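Local coordinates for cobalamin biosynthesis protein CobN (Mycobacterium tuberculosis, PDB 7C6O) that serves as the large, catalytic subunit of cobaltochelatase, the ATP-dependent enzyme that inserts cobalt into the corrin ring during cobalamin biosynthesis, at residues Arg931-Val936 with Glu970-Arg975; Ala868-Glu873 with Ala1092-Ile1097; Leu45-Thr50 with Ile87-Gly92; Pro109-Ser114 with Leu135-Tyr140. All blocks are in the same frame, centred on the assembly; numbering follows the deposited sequence.

Contact 1: Arg931-Val936 with Glu970-Arg975; sequences RPRIDV and EDNYVR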
loop_
_atom_site.group_PDB
_atom_site.type_symbol
_atom_site.label_atom_id
_atom_site.label_comp_id
_atom_site.label_asym_id
_atom_site.label_seq_id
_atom_site.Cartn_x
_atom_site.Cartn_y
_atom_site.Cartn_z
ATOM N N ARG A 931 25.936 23.690 2.075
ATOM C CA ARG A 931 26.018 22.987 3.346
ATOM C C ARG A 931 26.583 21.600 3.078
ATOM O O ARG A 931 26.615 21.158 1.923
ATOM C CB ARG A 931 24.639 22.891 4.012
ATOM C CG ARG A 931 23.609 22.194 3.155
ATOM C CD ARG A 931 22.706 21.325 3.996
ATOM N NE ARG A 931 21.594 20.790 3.220
ATOM C CZ ARG A 931 21.568 19.577 2.679
ATOM N NH1 ARG A 931 22.598 18.754 2.828
ATOM N NH2 ARG A 931 20.505 19.185 1.991
ATOM N N PRO A 932 27.046 20.896 4.111
ATOM C CA PRO A 932 27.573 19.547 3.886
ATOM C C PRO A 932 26.480 18.587 3.451
ATOM O O PRO A 932 25.304 18.748 3.789
ATOM C CB PRO A 932 28.139 19.146 5.254
ATOM C CG PRO A 932 28.308 20.419 6.000
ATOM C CD PRO A 932 27.231 21.328 5.508
ATOM N N ARG A 933 26.883 17.582 2.679
ATOM C CA ARG A 933 26.022 16.429 2.466
ATOM C C ARG A 933 25.822 15.714 3.795
ATOM O O ARG A 933 26.795 15.334 4.456
ATOM C CB ARG A 933 26.634 15.482 1.434
ATOM C CG ARG A 933 26.951 16.132 0.098
ATOM C CD ARG A 933 27.303 15.095 -0.959
ATOM N NE ARG A 933 27.896 15.714 -2.140
ATOM C CZ ARG A 933 27.200 16.277 -3.122
ATOM N NH1 ARG A 933 25.874 16.298 -3.072
ATOM N NH2 ARG A 933 27.829 16.821 -4.155
ATOM N N ILE A 934 24.568 15.558 4.199
ATOM C CA ILE A 934 24.234 14.930 5.471
ATOM C C ILE A 934 24.043 13.438 5.238
ATOM O O ILE A 934 23.349 13.032 4.300
ATOM C CB ILE A 934 22.971 15.562 6.082
ATOM C CG1 ILE A 934 23.097 17.091 6.131
ATOM C CG2 ILE A 934 22.706 14.995 7.468
ATOM C CD1 ILE A 934 24.199 17.604 7.042
ATOM N N ASP A 935 24.663 12.621 6.085
ATOM C CA ASP A 935 24.479 11.179 5.998
ATOM C C ASP A 935 23.050 10.812 6.387
ATOM O O ASP A 935 22.417 11.477 7.212
ATOM C CB ASP A 935 25.481 10.457 6.901
ATOM C CG ASP A 935 25.838 9.067 6.395
ATOM O OD1 ASP A 935 25.240 8.607 5.401
ATOM O OD2 ASP A 935 26.733 8.434 6.993
ATOM N N VAL A 936 22.531 9.755 5.770
ATOM C CA VAL A 936 21.170 9.301 6.035
ATOM C C VAL A 936 21.173 7.789 6.201
ATOM O O VAL A 936 21.702 7.066 5.349
ATOM C CB VAL A 936 20.188 9.707 4.916
ATOM C CG1 VAL A 936 18.780 9.225 5.255
ATOM C CG2 VAL A 936 20.195 11.210 4.699
ATOM N N GLU A 970 34.418 17.880 5.693
ATOM C CA GLU A 970 33.530 18.950 6.130
ATOM C C GLU A 970 32.425 19.240 5.124
ATOM O O GLU A 970 31.449 19.910 5.476
ATOM C CB GLU A 970 34.326 20.228 6.403
ATOM C CG GLU A 970 35.020 20.249 7.752
ATOM C CD GLU A 970 35.238 21.659 8.269
ATOM O OE1 GLU A 970 35.065 22.615 7.484
ATOM O OE2 GLU A 970 35.575 21.812 9.463
ATOM N N ASP A 971 32.554 18.759 3.888
ATOM C CA ASP A 971 31.540 18.965 2.862
ATOM C C ASP A 971 30.676 17.736 2.614
ATOM O O ASP A 971 29.641 17.854 1.951
ATOM C CB ASP A 971 32.194 19.376 1.535
ATOM C CG ASP A 971 32.933 20.696 1.628
ATOM O OD1 ASP A 971 32.510 21.568 2.416
ATOM O OD2 ASP A 971 33.938 20.860 0.901
ATOM N N ASN A 972 31.068 16.567 3.125
ATOM C CA ASN A 972 30.428 15.312 2.724
ATOM C C ASN A 972 30.543 14.332 3.893
ATOM O O ASN A 972 31.535 13.612 4.018
ATOM C CB ASN A 972 31.075 14.763 1.459
ATOM C CG ASN A 972 30.319 13.586 0.871
ATOM O OD1 ASN A 972 29.601 12.872 1.572
ATOM N ND2 ASN A 972 30.490 13.371 -0.427
ATOM N N TYR A 973 29.507 14.306 4.736
ATOM C CA TYR A 973 29.516 13.397 5.877
ATOM C C TYR A 973 29.328 11.950 5.437
ATOM O O TYR A 973 29.772 11.030 6.136
ATOM C CB TYR A 973 28.430 13.788 6.882
ATOM C CG TYR A 973 28.575 15.183 7.461
ATOM C CD1 TYR A 973 29.777 15.875 7.380
ATOM C CD2 TYR A 973 27.506 15.803 8.097
ATOM C CE1 TYR A 973 29.909 17.149 7.907
ATOM C CE2 TYR A 973 27.628 17.075 8.629
ATOM C CZ TYR A 973 28.831 17.743 8.531
ATOM O OH TYR A 973 28.954 19.007 9.060
ATOM N N VAL A 974 28.676 11.731 4.292
ATOM C CA VAL A 974 28.501 10.377 3.773
ATOM C C VAL A 974 29.856 9.752 3.469
ATOM O O VAL A 974 30.183 8.662 3.954
ATOM C CB VAL A 974 27.602 10.387 2.524
ATOM C CG1 VAL A 974 27.430 8.975 1.979
ATOM C CG2 VAL A 974 26.255 11.014 2.842
ATOM N N ARG A 975 30.665 10.439 2.659
ATOM C CA ARG A 975 31.987 9.921 2.322
ATOM C C ARG A 975 32.857 9.779 3.563
ATOM O O ARG A 975 33.600 8.801 3.697
ATOM C CB ARG A 975 32.665 10.830 1.297
ATOM C CG ARG A 975 34.091 10.421 0.982
ATOM C CD ARG A 975 34.705 11.313 -0.075
ATOM N NE ARG A 975 36.044 10.867 -0.446
ATOM C CZ ARG A 975 36.290 9.886 -1.310
ATOM N NH1 ARG A 975 37.542 9.545 -1.589
ATOM N NH2 ARG A 975 35.286 9.246 -1.895
HETATM O O HOH W 1 28.695 20.126 0.542
#

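Contact 2: Ala868-Glu873 with Ala1092-Ile1097; sequences ARYRDE and APAAYI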
loop_
_atom_site.group_PDB
_atom_site.type_symbol
_atom_site.label_atom_id
_atom_site.label_comp_id
_atom_site.label_asym_id
_atom_site.label_seq_id
_atom_site.Cartn_x
_atom_site.Cartn_y
_atom_site.Cartn_z
ATOM N N ALA A 868 17.556 23.157 9.861
ATOM C CA ALA A 868 17.462 24.437 10.556
ATOM C C ALA A 868 17.154 24.244 12.035
ATOM O O ALA A 868 17.747 24.908 12.892
ATOM C CB ALA A 868 16.398 25.317 9.897
ATOM N N ARG A 869 16.232 23.332 12.354
ATOM C CA ARG A 869 15.885 23.084 13.750
ATOM C C ARG A 869 17.086 22.557 14.525
ATOM O O ARG A 869 17.381 23.023 15.631
ATOM C CB ARG A 869 14.716 22.102 13.837
ATOM C CG ARG A 869 14.231 21.836 15.258
ATOM C CD ARG A 869 13.649 23.096 15.888
ATOM N NE ARG A 869 13.332 22.920 17.304
ATOM C CZ ARG A 869 12.111 22.693 17.780
ATOM N NH1 ARG A 869 11.075 22.614 16.956
ATOM N NH2 ARG A 869 11.925 22.551 19.085
ATOM N N TYR A 870 17.794 21.579 13.955
ATOM C CA TYR A 870 18.931 20.989 14.655
ATOM C C TYR A 870 20.035 22.016 14.868
ATOM O O TYR A 870 20.587 22.134 15.969
ATOM C CB TYR A 870 19.463 19.785 13.880
ATOM C CG TYR A 870 20.485 18.984 14.652
ATOM C CD1 TYR A 870 21.839 19.292 14.587
ATOM C CD2 TYR A 870 20.092 17.932 15.466
ATOM C CE1 TYR A 870 22.773 18.562 15.299
ATOM C CE2 TYR A 870 21.017 17.194 16.176
ATOM C CZ TYR A 870 22.355 17.514 16.092
ATOM O OH TYR A 870 23.272 16.780 16.803
ATOM N N ARG A 871 20.374 22.767 13.819
ATOM C CA ARG A 871 21.447 23.749 13.930
ATOM C C ARG A 871 21.074 24.865 14.899
ATOM O O ARG A 871 21.935 25.374 15.628
ATOM C CB ARG A 871 21.785 24.304 12.546
ATOM C CG ARG A 871 23.040 25.160 12.501
ATOM C CD ARG A 871 23.558 25.313 11.078
ATOM N NE ARG A 871 24.619 26.313 10.988
ATOM C CZ ARG A 871 25.908 26.062 11.193
ATOM N NH1 ARG A 871 26.310 24.837 11.503
ATOM N NH2 ARG A 871 26.799 27.039 11.090
ATOM N N ASP A 872 19.791 25.244 14.938
ATOM C CA ASP A 872 19.344 26.249 15.900
ATOM C C ASP A 872 19.573 25.787 17.333
ATOM O O ASP A 872 19.921 26.592 18.204
ATOM C CB ASP A 872 17.865 26.571 15.681
ATOM C CG ASP A 872 17.634 27.510 14.514
ATOM O OD1 ASP A 872 18.626 28.011 13.940
ATOM O OD2 ASP A 872 16.457 27.746 14.170
ATOM N N GLU A 873 19.381 24.496 17.600
ATOM C CA GLU A 873 19.518 23.980 18.955
ATOM C C GLU A 873 20.954 23.628 19.322
ATOM O O GLU A 873 21.344 23.801 20.482
ATOM C CB GLU A 873 18.630 22.743 19.142
ATOM C CG GLU A 873 18.684 22.162 20.548
ATOM C CD GLU A 873 17.410 21.443 20.939
ATOM O OE1 GLU A 873 16.460 21.425 20.128
ATOM O OE2 GLU A 873 17.359 20.897 22.064
ATOM N N ALA A 1092 20.306 8.998 23.976
ATOM C CA ALA A 1092 19.260 9.074 22.972
ATOM C C ALA A 1092 19.612 10.142 21.940
ATOM O O ALA A 1092 20.168 11.187 22.292
ATOM C CB ALA A 1092 17.911 9.392 23.614
ATOM N N PRO A 1093 19.324 9.906 20.666
ATOM C CA PRO A 1093 19.474 10.973 19.675
ATOM C C PRO A 1093 18.343 11.975 19.826
ATOM O O PRO A 1093 17.370 11.754 20.548
ATOM C CB PRO A 1093 19.388 10.228 18.344
ATOM C CG PRO A 1093 18.465 9.081 18.644
ATOM C CD PRO A 1093 18.743 8.685 20.080
ATOM N N ALA A 1094 18.485 13.102 19.137
ATOM C CA ALA A 1094 17.337 13.979 18.968
ATOM C C ALA A 1094 16.246 13.228 18.211
ATOM O O ALA A 1094 16.522 12.381 17.357
ATOM C CB ALA A 1094 17.736 15.251 18.220
ATOM N N ALA A 1095 14.994 13.515 18.554
ATOM C CA ALA A 1095 13.849 12.860 17.928
ATOM C C ALA A 1095 12.922 13.944 17.399
ATOM O O ALA A 1095 12.318 14.683 18.183
ATOM C CB ALA A 1095 13.126 11.943 18.915
ATOM N N TYR A 1096 12.824 14.051 16.077
ATOM C CA TYR A 1096 12.032 15.085 15.430
ATOM C C TYR A 1096 10.852 14.474 14.688
ATOM O O TYR A 1096 10.922 13.345 14.195
ATOM C CB TYR A 1096 12.862 15.894 14.427
ATOM C CG TYR A 1096 13.906 16.811 15.021
ATOM C CD1 TYR A 1096 14.059 16.941 16.396
ATOM C CD2 TYR A 1096 14.738 17.560 14.195
ATOM C CE1 TYR A 1096 15.017 17.786 16.931
ATOM C CE2 TYR A 1096 15.699 18.403 14.720
ATOM C CZ TYR A 1096 15.834 18.513 16.086
ATOM O OH TYR A 1096 16.793 19.355 16.603
ATOM N N ILE A 1097 9.776 15.251 14.598
ATOM C CA ILE A 1097 8.621 14.940 13.765
ATOM C C ILE A 1097 8.584 15.963 12.637
ATOM O O ILE A 1097 8.525 17.172 12.891
ATOM C CB ILE A 1097 7.312 14.969 14.569
ATOM C CG1 ILE A 1097 7.242 13.789 15.541
ATOM C CG2 ILE A 1097 6.107 14.983 13.635
ATOM C CD1 ILE A 1097 7.124 12.446 14.861
#

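Contact 3: Leu45-Thr50 with Ile87-Gly92; sequences LSTSDT and IRILGG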
loop_
_atom_site.group_PDB
_atom_site.type_symbol
_atom_site.label_atom_id
_atom_site.label_comp_id
_atom_site.label_asym_id
_atom_site.label_seq_id
_atom_site.Cartn_x
_atom_site.Cartn_y
_atom_site.Cartn_z
ATOM N N LEU A 45 16.486 -15.216 -41.496
ATOM C CA LEU A 45 17.210 -14.228 -40.696
ATOM C C LEU A 45 16.286 -13.029 -40.515
ATOM O O LEU A 45 16.097 -12.240 -41.442
ATOM C CB LEU A 45 18.514 -13.821 -41.376
ATOM C CG LEU A 45 19.491 -14.946 -41.717
ATOM C CD1 LEU A 45 20.592 -14.443 -42.639
ATOM C CD2 LEU A 45 20.080 -15.535 -40.440
ATOM N N SER A 46 15.708 -12.891 -39.325
ATOM C CA SER A 46 14.772 -11.810 -39.048
ATOM C C SER A 46 15.093 -11.175 -37.705
ATOM O O SER A 46 15.392 -11.871 -36.733
ATOM C CB SER A 46 13.320 -12.306 -39.043
ATOM O OG SER A 46 12.420 -11.236 -38.796
ATOM N N THR A 47 15.029 -9.849 -37.657
ATOM C CA THR A 47 15.178 -9.145 -36.394
ATOM C C THR A 47 13.923 -9.215 -35.539
ATOM O O THR A 47 13.921 -8.684 -34.423
ATOM C CB THR A 47 15.554 -7.686 -36.646
ATOM O OG1 THR A 47 14.638 -7.113 -37.586
ATOM C CG2 THR A 47 16.969 -7.595 -37.200
ATOM N N SER A 48 12.861 -9.847 -36.031
ATOM C CA SER A 48 11.650 -10.087 -35.257
ATOM C C SER A 48 11.682 -11.526 -34.764
ATOM O O SER A 48 11.550 -12.463 -35.559
ATOM C CB SER A 48 10.402 -9.826 -36.096
ATOM O OG SER A 48 9.246 -10.327 -35.445
ATOM N N ASP A 49 11.859 -11.705 -33.454
ATOM C CA ASP A 49 11.870 -13.055 -32.902
ATOM C C ASP A 49 10.530 -13.756 -33.078
ATOM O O ASP A 49 10.489 -14.990 -33.080
ATOM C CB ASP A 49 12.262 -13.020 -31.425
ATOM C CG ASP A 49 13.731 -12.694 -31.221
ATOM O OD1 ASP A 49 14.547 -13.027 -32.108
ATOM O OD2 ASP A 49 14.070 -12.107 -30.173
ATOM N N THR A 50 9.439 -12.999 -33.231
ATOM C CA THR A 50 8.152 -13.615 -33.536
ATOM C C THR A 50 8.217 -14.398 -34.843
ATOM O O THR A 50 7.674 -15.505 -34.938
ATOM C CB THR A 50 7.063 -12.544 -33.596
ATOM O OG1 THR A 50 7.016 -11.846 -32.344
ATOM C CG2 THR A 50 5.702 -13.172 -33.866
ATOM N N ILE A 87 15.780 -12.809 -45.508
ATOM C CA ILE A 87 16.214 -11.781 -44.569
ATOM C C ILE A 87 15.084 -10.771 -44.411
ATOM O O ILE A 87 14.580 -10.243 -45.408
ATOM C CB ILE A 87 17.502 -11.087 -45.047
ATOM C CG1 ILE A 87 18.639 -12.104 -45.195
ATOM C CG2 ILE A 87 17.894 -9.970 -44.092
ATOM C CD1 ILE A 87 19.903 -11.520 -45.792
ATOM N N ARG A 88 14.687 -10.508 -43.165
ATOM C CA ARG A 88 13.664 -9.510 -42.861
ATOM C C ARG A 88 14.200 -8.570 -41.791
ATOM O O ARG A 88 14.450 -8.999 -40.659
ATOM C CB ARG A 88 12.361 -10.172 -42.388
ATOM C CG ARG A 88 11.212 -9.190 -42.139
ATOM C CD ARG A 88 9.863 -9.910 -42.080
ATOM N NE ARG A 88 8.747 -8.974 -41.944
ATOM C CZ ARG A 88 8.110 -8.730 -40.801
ATOM N NH1 ARG A 88 8.472 -9.357 -39.688
ATOM N NH2 ARG A 88 7.109 -7.863 -40.772
ATOM N N ILE A 89 14.380 -7.293 -42.143
ATOM C CA ILE A 89 14.928 -6.303 -41.222
ATOM C C ILE A 89 14.208 -4.970 -41.388
ATOM O O ILE A 89 13.632 -4.669 -42.436
ATOM C CB ILE A 89 16.449 -6.084 -41.418
ATOM C CG1 ILE A 89 16.731 -5.547 -42.821
ATOM C CG2 ILE A 89 17.234 -7.365 -41.154
ATOM C CD1 ILE A 89 18.193 -5.256 -43.077
ATOM N N LEU A 90 14.261 -4.161 -40.333
ATOM C CA LEU A 90 13.878 -2.759 -40.411
ATOM C C LEU A 90 15.069 -1.917 -40.849
ATOM O O LEU A 90 16.225 -2.257 -40.584
ATOM C CB LEU A 90 13.367 -2.252 -39.062
ATOM C CG LEU A 90 12.039 -2.794 -38.547
ATOM C CD1 LEU A 90 11.788 -2.284 -37.139
ATOM C CD2 LEU A 90 10.912 -2.380 -39.473
ATOM N N GLY A 91 14.778 -0.806 -41.523
ATOM C CA GLY A 91 15.806 0.132 -41.919
ATOM C C GLY A 91 16.390 -0.083 -43.297
ATOM O O GLY A 91 17.336 0.625 -43.666
ATOM N N GLY A 92 15.872 -1.035 -44.065
ATOM C CA GLY A 92 16.340 -1.231 -45.419
ATOM C C GLY A 92 17.722 -1.864 -45.505
ATOM O O GLY A 92 18.273 -2.399 -44.545
HETATM O O HOH W 2 15.714 -4.498 -37.670
HETATM O O HOH W 3 12.424 -7.763 -38.680
#

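Contact 4: Pro109-Ser114 with Leu135-Tyr140; sequences PAVLVS and LQAHIY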
loop_
_atom_site.group_PDB
_atom_site.type_symbol
_atom_site.label_atom_id
_atom_site.label_comp_id
_atom_site.label_asym_id
_atom_site.label_seq_id
_atom_site.Cartn_x
_atom_site.Cartn_y
_atom_site.Cartn_z
ATOM N N PRO A 109 20.246 -18.470 -53.290
ATOM C CA PRO A 109 19.118 -17.576 -53.590
ATOM C C PRO A 109 18.634 -16.860 -52.338
ATOM O O PRO A 109 18.356 -17.482 -51.310
ATOM C CB PRO A 109 18.054 -18.528 -54.148
ATOM C CG PRO A 109 18.844 -19.664 -54.724
ATOM C CD PRO A 109 20.028 -19.832 -53.810
ATOM N N ALA A 110 18.551 -15.535 -52.425
ATOM C CA ALA A 110 18.298 -14.686 -51.270
ATOM C C ALA A 110 17.019 -13.886 -51.474
ATOM O O ALA A 110 16.851 -13.223 -52.504
ATOM C CB ALA A 110 19.477 -13.741 -51.017
ATOM N N VAL A 111 16.132 -13.947 -50.487
ATOM C CA VAL A 111 14.882 -13.196 -50.477
ATOM C C VAL A 111 15.011 -12.113 -49.414
ATOM O O VAL A 111 15.156 -12.421 -48.225
ATOM C CB VAL A 111 13.679 -14.110 -50.194
ATOM C CG1 VAL A 111 12.373 -13.378 -50.459
ATOM C CG2 VAL A 111 13.771 -15.385 -51.027
ATOM N N LEU A 112 14.965 -10.851 -49.835
ATOM C CA LEU A 112 15.145 -9.713 -48.938
ATOM C C LEU A 112 13.827 -8.965 -48.812
ATOM O O LEU A 112 13.291 -8.479 -49.812
ATOM C CB LEU A 112 16.234 -8.773 -49.457
ATOM C CG LEU A 112 17.560 -9.394 -49.896
ATOM C CD1 LEU A 112 18.473 -8.317 -50.475
ATOM C CD2 LEU A 112 18.238 -10.117 -48.746
ATOM N N VAL A 113 13.311 -8.866 -47.585
ATOM C CA VAL A 113 12.051 -8.178 -47.337
ATOM C C VAL A 113 12.214 -7.244 -46.146
ATOM O O VAL A 113 13.117 -7.393 -45.316
ATOM C CB VAL A 113 10.882 -9.159 -47.100
ATOM C CG1 VAL A 113 10.697 -10.079 -48.307
ATOM C CG2 VAL A 113 11.115 -9.963 -45.835
ATOM N N SER A 114 11.314 -6.273 -46.066
ATOM C CA SER A 114 11.348 -5.250 -45.034
ATOM C C SER A 114 10.436 -5.623 -43.872
ATOM O O SER A 114 9.423 -6.305 -44.047
ATOM C CB SER A 114 10.926 -3.897 -45.615
ATOM O OG SER A 114 10.815 -2.913 -44.606
ATOM N N LEU A 135 8.258 -10.093 -53.249
ATOM C CA LEU A 135 7.060 -9.356 -52.862
ATOM C C LEU A 135 6.035 -10.269 -52.196
ATOM O O LEU A 135 5.395 -9.877 -51.215
ATOM C CB LEU A 135 6.458 -8.656 -54.081
ATOM C CG LEU A 135 7.287 -7.506 -54.665
ATOM C CD1 LEU A 135 6.848 -7.179 -56.086
ATOM C CD2 LEU A 135 7.198 -6.268 -53.778
ATOM N N GLN A 136 5.867 -11.491 -52.705
ATOM C CA GLN A 136 4.933 -12.416 -52.068
ATOM C C GLN A 136 5.457 -12.877 -50.712
ATOM O O GLN A 136 4.686 -13.002 -49.753
ATOM C CB GLN A 136 4.660 -13.612 -52.982
ATOM C CG GLN A 136 3.511 -14.522 -52.519
ATOM C CD GLN A 136 2.131 -13.960 -52.845
ATOM O OE1 GLN A 136 1.946 -12.749 -52.948
ATOM N NE2 GLN A 136 1.157 -14.847 -53.016
ATOM N N ALA A 137 6.765 -13.131 -50.610
ATOM C CA ALA A 137 7.352 -13.455 -49.313
ATOM C C ALA A 137 7.126 -12.327 -48.313
ATOM O O ALA A 137 6.854 -12.580 -47.132
ATOM C CB ALA A 137 8.846 -13.742 -49.464
ATOM N N HIS A 138 7.233 -11.077 -48.770
ATOM C CA HIS A 138 6.967 -9.942 -47.894
ATOM C C HIS A 138 5.574 -10.036 -47.285
ATOM O O HIS A 138 5.388 -9.767 -46.092
ATOM C CB HIS A 138 7.122 -8.634 -48.669
ATOM C CG HIS A 138 6.739 -7.421 -47.881
ATOM N ND1 HIS A 138 7.647 -6.707 -47.127
ATOM C CD2 HIS A 138 5.545 -6.804 -47.718
ATOM C CE1 HIS A 138 7.028 -5.699 -46.538
ATOM N NE2 HIS A 138 5.751 -5.736 -46.878
ATOM N N ILE A 139 4.587 -10.438 -48.085
ATOM C CA ILE A 139 3.215 -10.519 -47.597
ATOM C C ILE A 139 3.061 -11.663 -46.600
ATOM O O ILE A 139 2.417 -11.505 -45.555
ATOM C CB ILE A 139 2.243 -10.652 -48.784
ATOM C CG1 ILE A 139 2.336 -9.410 -49.676
ATOM C CG2 ILE A 139 0.816 -10.862 -48.291
ATOM C CD1 ILE A 139 1.504 -9.485 -50.941
ATOM N N TYR A 140 3.643 -12.830 -46.903
ATOM C CA TYR A 140 3.605 -13.953 -45.968
ATOM C C TYR A 140 4.099 -13.533 -44.590
ATOM O O TYR A 140 3.483 -13.850 -43.567
ATOM C CB TYR A 140 4.458 -15.115 -46.485
ATOM C CG TYR A 140 3.792 -16.062 -47.458
ATOM C CD1 TYR A 140 2.757 -16.900 -47.053
ATOM C CD2 TYR A 140 4.236 -16.158 -48.770
ATOM C CE1 TYR A 140 2.164 -17.786 -47.942
ATOM C CE2 TYR A 140 3.653 -17.035 -49.663
ATOM C CZ TYR A 140 2.620 -17.846 -49.247
ATOM O OH TYR A 140 2.046 -18.716 -50.145
HETATM O O HOH W 4 7.505 -8.503 -44.524
#

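Contact 1: Arg931-Val936 with Glu970-Arg975
Asp971 O is gripped by the backbone N of Arg933 at 2.9 Å, by a water that also donates to Arg931 O, and more loosely by a CA-H contact from Pro932. Tyr973 N returns a 2.9 Å bond to Arg933 O. Together they make a single beta bridge between Arg933 and Asn972, where the lead-in to strand 935-940 passes the N-terminal end of helix 973-985. Asn972 is the N-cap: OD1 accepts from Arg975 N at 2.9 Å, and ND2 bonds to Glu967 and Val962 O. Arg933 CD lies 3.7 Å from Asn972 ND2, with guanidinium and amide planes 66° apart. The guanidinium is fixed by a salt bridge to Glu967 and by the carbonyls of Met924 and Leu905, and Glu967 thus holds both Arg933 and the cap. Tyr973 turns its ring beside its own backbone N (chi1 -60°), where Pro932 runs alongside it and lays CB over one face in a CH-pi contact, 3.9 Å from the centroid. Ile934 CD1 reaches the same ring obliquely near CE2. Farther along, Asp935 and Val974 cross at about a right angle; the carboxylate is pinned by Arg994 and His977, and Val974 CG2 sits 3.6 Å from Asp935 CA.

Contact 2: Ala868-Glu873 with Ala1092-Ile1097
Tyr1096 reaches from strand 1094-1099 to the side of helix 853-874 that carries Arg869 and Tyr870, wedging between them in a helix-on-sheet packing within a mixed alpha/beta domain. The axes of the short helix and strand segments are 10.9 Å apart at an angle of 142°, and side chains from the strand, chiefly Tyr1096, span that gap. The apolar contacts come first. Arg869 touches the tyrosine with the aliphatic part of its chain: CG lies obliquely 3.8 Å from Tyr1096 CE2, and the bend at chi2 (65°) turns the rest of the chain away from the ring, toward Glu1113. Tyr870 crosses Tyr1096 at about a right angle, with its CB 4.1 Å from Tyr1096 CE2. Its own ring meets Ala1094 edge-on, CE2 to CB 4.3 Å, and continues onto Val1056 of the neighbouring strand and Pro878.

Charged ends make up the second group; that of Arg869 finds its partners outside the two segments. The guanidinium is salt-bridged to Glu1113 and makes a weak bond to Thr1108 O, linking the helix to strand 1107-1110 and the helix after it. Glu873 makes a long approach, coming across the phenol obliquely with OE1 4.1 Å from Tyr1096 OH. The closest approach belongs to neither group: the hydroxyl presses on the helix backbone, with Tyr1096 OH 3.3 Å from Tyr870 CA.

Contact 3: Leu45-Thr50 with Ile87-Gly92
Leu45 and Ser46 run parallel to Ile87 and Arg88 as neighbouring strands, Arg88 N bonding to Leu45 O at 2.8 Å and Thr47 N to Arg88 O at 3.2 Å, before the two chains part. Leu45 and Ile87 lie side by side on one face of the sheet, CD1 against CG1 at 4.0 Å, with Trp96 and helix 97-105 covering them. Ser46 and Arg88 share the other face. With its OG anti to the backbone N (chi1 -179°), Ser46 accepts from Ser48 N at 3.1 Å, an ST turn that bends the chain off the sheet toward helix 49-58, whose N-cap is Ser48. Asp51 OD2 bonds to the same OG and salt-bridges Arg88 NH1, so one carboxylate ties both strands together through their side chains. The extended Arg88 chain passes Ser46 on its way there, and its guanidinium comes obliquely to Ser48 CB.

Where the strands separate, Thr47 takes over. Its OG1 sits between the backbone N and carbonyl carbon (chi1 51°), which turns it to two waters: one, 2.8 Å from Thr47 OG1, accepts from Leu90 N, and the other donates to Arg88 O. Thr47 CG2 meanwhile meets Ile89 CG2 at 4.0 Å. The two waters link the loops that follow the strands. The strand order here is 2-1-3-4, as in flavodoxin-like parallel folds, and the chain leaves strand 42-46 for helix 49-58, on the Ser46 and Arg88 face, and strand 84-89 for helix 97-105, on the Leu45 and Ile87 face, which makes this the topological switch point.

Contact 4: Pro109-Ser114 with Leu135-Tyr140
His138 offers the edge of its imidazole to the strand: Ser114 N lies at that edge in the ring plane, and Val113 CB is also near the plane, 4.1 Å from His138 ND1. Over one face sits a water, 3.1 Å above the plane and offset toward the rim. It lies 3.0 Å from Ser114 O and 2.9 Å from His138 O and can donate to either. Ser114 O itself approaches the ring obliquely, 3.5 Å from His138 CE1. A first torsion of 174° swings the ring out along the strand, and a bond from NE2 to Gln117 O fixes its rotation. Beyond the imidazole the packing is apolar. Val113 CG1 presses on the helix backbone, 3.6 Å from His138 N, while Val111 CG1 meets Ala137 CB at 3.7 Å. The segment axes pass 7.9 Å apart at -53°. Helix 131-143 thus packs against Val111 and Val113 on one face of the parallel alpha/beta sheet of strands 62-65, 42-46, 84-89 and 110-114, at its outermost strand, Ala137 leaning also on Leu152 of helix 146-161, whereas Leu112 points the other way, to helix 121-126.

From the N terminus, contact 3 closes the first loop, joining strand 42-46 to strand 84-89 around the excursion through strand 62-65. Contact 4 follows in series, closing a short loop through helix 121-126 and laying helix 131-143 on the edge strand 110-114. The two touch, Ile87 O to Val113 N at 2.9 Å, and belong to one small alpha/beta domain built on a parallel sheet. More than 700 residues later comes the long loop closed by contact 2, with contact 1 nested inside it. Their centres are about 17 Å apart, and both reach the same mixed sheet, contact 1 at strand 935-940 and contact 2 at strand 1094-1099. About 52 Å separates the centres of contacts 1 and 3.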